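Uncharacterized protein (Staphylococcus aureus subsp. aureus Mu50, PDB 4EBG) is of unknown function, probably secreted, with a cystatin-like domain that folds a long helix against an antiparallel sheet. Local coordinates at residues Asp7-Glu12 with Lys45-Gly50. Numbering follows the deposited sequence.
Sequences DKVYKE and KVIVIG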
loop_
_atom_site.group_PDB
_atom_site.type_symbol
_atom_site.label_atom_id
_atom_site.label_comp_id
_atom_site.label_asym_id
_atom_site.label_seq_id
_atom_site.Cartn_x
_atom_site.Cartn_y
_atom_site.Cartn_z
ATOM N N ASP B 7 -8.059 0.348 18.848
ATOM C CA ASP B 7 -8.552 1.346 17.938
ATOM C C ASP B 7 -7.403 1.997 17.134
ATOM O O ASP B 7 -7.545 2.277 15.962
ATOM C CB ASP B 7 -9.283 2.446 18.742
ATOM C CG ASP B 7 -10.688 2.042 19.214
ATOM O OD1 ASP B 7 -11.244 1.065 18.697
ATOM O OD2 ASP B 7 -11.252 2.741 20.096
ATOM N N LYS B 8 -6.279 2.268 17.795
ATOM C CA LYS B 8 -5.105 2.798 17.139
ATOM C C LYS B 8 -4.616 1.861 16.046
ATOM O O LYS B 8 -4.186 2.325 14.999
ATOM C CB LYS B 8 -3.976 3.090 18.131
ATOM C CG LYS B 8 -4.295 4.192 19.151
ATOM C CD LYS B 8 -3.170 4.387 20.124
ATOM C CE LYS B 8 -3.502 5.384 21.243
ATOM N NZ LYS B 8 -2.560 5.246 22.407
ATOM N N VAL B 9 -4.591 0.575 16.355
ATOM C CA VAL B 9 -4.161 -0.443 15.387
ATOM C C VAL B 9 -5.055 -0.431 14.154
ATOM O O VAL B 9 -4.555 -0.375 13.016
ATOM C CB VAL B 9 -4.066 -1.854 16.050
ATOM C CG1 VAL B 9 -3.882 -2.918 14.991
ATOM C CG2 VAL B 9 -2.894 -1.883 17.052
ATOM N N TYR B 10 -6.377 -0.480 14.341
ATOM C CA TYR B 10 -7.266 -0.511 13.193
ATOM C C TYR B 10 -7.206 0.823 12.432
ATOM O O TYR B 10 -7.288 0.793 11.199
ATOM C CB TYR B 10 -8.710 -0.893 13.587
ATOM C CG TYR B 10 -8.850 -2.400 13.743
ATOM C CD1 TYR B 10 -9.101 -3.193 12.674
ATOM C CD2 TYR B 10 -8.627 -3.024 14.961
ATOM C CE1 TYR B 10 -9.153 -4.568 12.793
ATOM C CE2 TYR B 10 -8.675 -4.397 15.089
ATOM C CZ TYR B 10 -8.923 -5.164 14.011
ATOM O OH TYR B 10 -8.944 -6.522 14.080
ATOM N N LYS B 11 -7.009 1.929 13.126
ATOM C CA LYS B 11 -6.878 3.199 12.398
ATOM C C LYS B 11 -5.657 3.156 11.498
ATOM O O LYS B 11 -5.692 3.568 10.328
ATOM C CB LYS B 11 -6.796 4.338 13.393
ATOM C CG LYS B 11 -6.554 5.682 12.712
ATOM C CD LYS B 11 -6.693 6.859 13.709
ATOM C CE LYS B 11 -6.316 8.180 13.089
ATOM N NZ LYS B 11 -4.852 8.356 12.970
ATOM N N GLU B 12 -4.530 2.682 12.039
ATOM C CA GLU B 12 -3.295 2.638 11.293
ATOM C C GLU B 12 -3.451 1.661 10.112
ATOM O O GLU B 12 -2.997 1.957 9.021
ATOM C CB GLU B 12 -2.137 2.241 12.208
ATOM C CG GLU B 12 -0.817 2.218 11.526
ATOM C CD GLU B 12 -0.311 3.569 11.093
ATOM O OE1 GLU B 12 -0.813 4.606 11.580
ATOM O OE2 GLU B 12 0.639 3.568 10.271
ATOM N N LYS B 45 1.513 -4.769 24.698
ATOM C CA LYS B 45 2.703 -4.352 23.987
ATOM C C LYS B 45 2.654 -4.835 22.531
ATOM O O LYS B 45 3.210 -4.187 21.660
ATOM C CB LYS B 45 3.986 -4.857 24.659
ATOM C CG LYS B 45 4.342 -4.141 25.922
ATOM C CD LYS B 45 5.795 -4.364 26.289
ATOM C CE LYS B 45 6.100 -5.802 26.597
ATOM N NZ LYS B 45 7.169 -5.910 27.649
ATOM N N VAL B 46 2.019 -5.984 22.299
ATOM C CA VAL B 46 1.900 -6.556 20.934
ATOM C C VAL B 46 0.428 -6.876 20.650
ATOM O O VAL B 46 -0.247 -7.515 21.466
ATOM C CB VAL B 46 2.779 -7.854 20.741
ATOM C CG1 VAL B 46 2.565 -8.497 19.364
ATOM C CG2 VAL B 46 4.259 -7.501 21.044
ATOM N N ILE B 47 -0.083 -6.432 19.510
ATOM C CA ILE B 47 -1.428 -6.712 19.081
ATOM C C ILE B 47 -1.366 -7.310 17.688
ATOM O O ILE B 47 -0.732 -6.763 16.811
ATOM C CB ILE B 47 -2.292 -5.415 19.123
ATOM C CG1 ILE B 47 -2.289 -4.834 20.543
ATOM C CG2 ILE B 47 -3.703 -5.683 18.620
ATOM C CD1 ILE B 47 -3.143 -3.530 20.686
ATOM N N VAL B 48 -2.008 -8.466 17.490
ATOM C CA VAL B 48 -2.040 -9.177 16.229
ATOM C C VAL B 48 -3.450 -9.142 15.732
ATOM O O VAL B 48 -4.384 -9.525 16.450
ATOM C CB VAL B 48 -1.516 -10.622 16.375
ATOM C CG1 VAL B 48 -1.605 -11.295 15.003
ATOM C CG2 VAL B 48 -0.104 -10.692 16.894
ATOM N N ILE B 49 -3.629 -8.706 14.474
ATOM C CA ILE B 49 -4.904 -8.677 13.835
ATOM C C ILE B 49 -4.901 -9.547 12.603
ATOM O O ILE B 49 -3.898 -9.659 11.926
ATOM C CB ILE B 49 -5.414 -7.245 13.522
ATOM C CG1 ILE B 49 -4.527 -6.562 12.495
ATOM C CG2 ILE B 49 -5.546 -6.461 14.842
ATOM C CD1 ILE B 49 -5.069 -5.163 12.076
ATOM N N GLY B 50 -6.050 -10.126 12.308
ATOM C CA GLY B 50 -6.299 -10.879 11.107
ATOM C C GLY B 50 -7.474 -10.218 10.398
ATOM O O GLY B 50 -8.551 -10.102 10.955
#
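The hydroxyl of Y10, hydrogen-bonded to T38 OG1 on strand 37-41, shows how a buried phenol can combine a polar link at its end with apolar contacts along its ring. The same oxygen rests on a neighbouring isoleucine: Y10 OH lies 3.5 Å from I49 CG2, and Y10 CZ is 3.7 Å from that methyl. The other branch of I49 sits over one face of the ring, with I49 CD1 4.2 Å above the plane and displaced toward the rim. Both contacts follow from the torsions of I49, whose CG1 falls between the backbone N and the carbonyl carbon (chi1 65°) while CG2 turns toward the phenol end. Y10 and I49 run past one another, heading opposite ways. In cystatin-like folds a helix packs across a curved antiparallel sheet, and here the 7-12 part of helix 3-23 crosses residues 46-50 of strand 46-52 at -51°, their axes 9.9 Å apart at closest approach. V9 has its CB directed toward the strand and divides its methyls between two residues on the same strand face: V9 CG1 meets I49 CD1 at 3.9 Å, whereas V9 CG2 reaches I47 CD1 at 4.0 Å. With CG1 anti to the backbone N (chi1 169°), the valine spreads its fork along the strand. V48, between the two isoleucines, faces the other way and packs on P80 and M84 of helix 80-86. The apolar layer extends to the adjoining strands, V9 also touching Y65 and I67 of strand 60-68, and I47 touching V40 of strand 37-41.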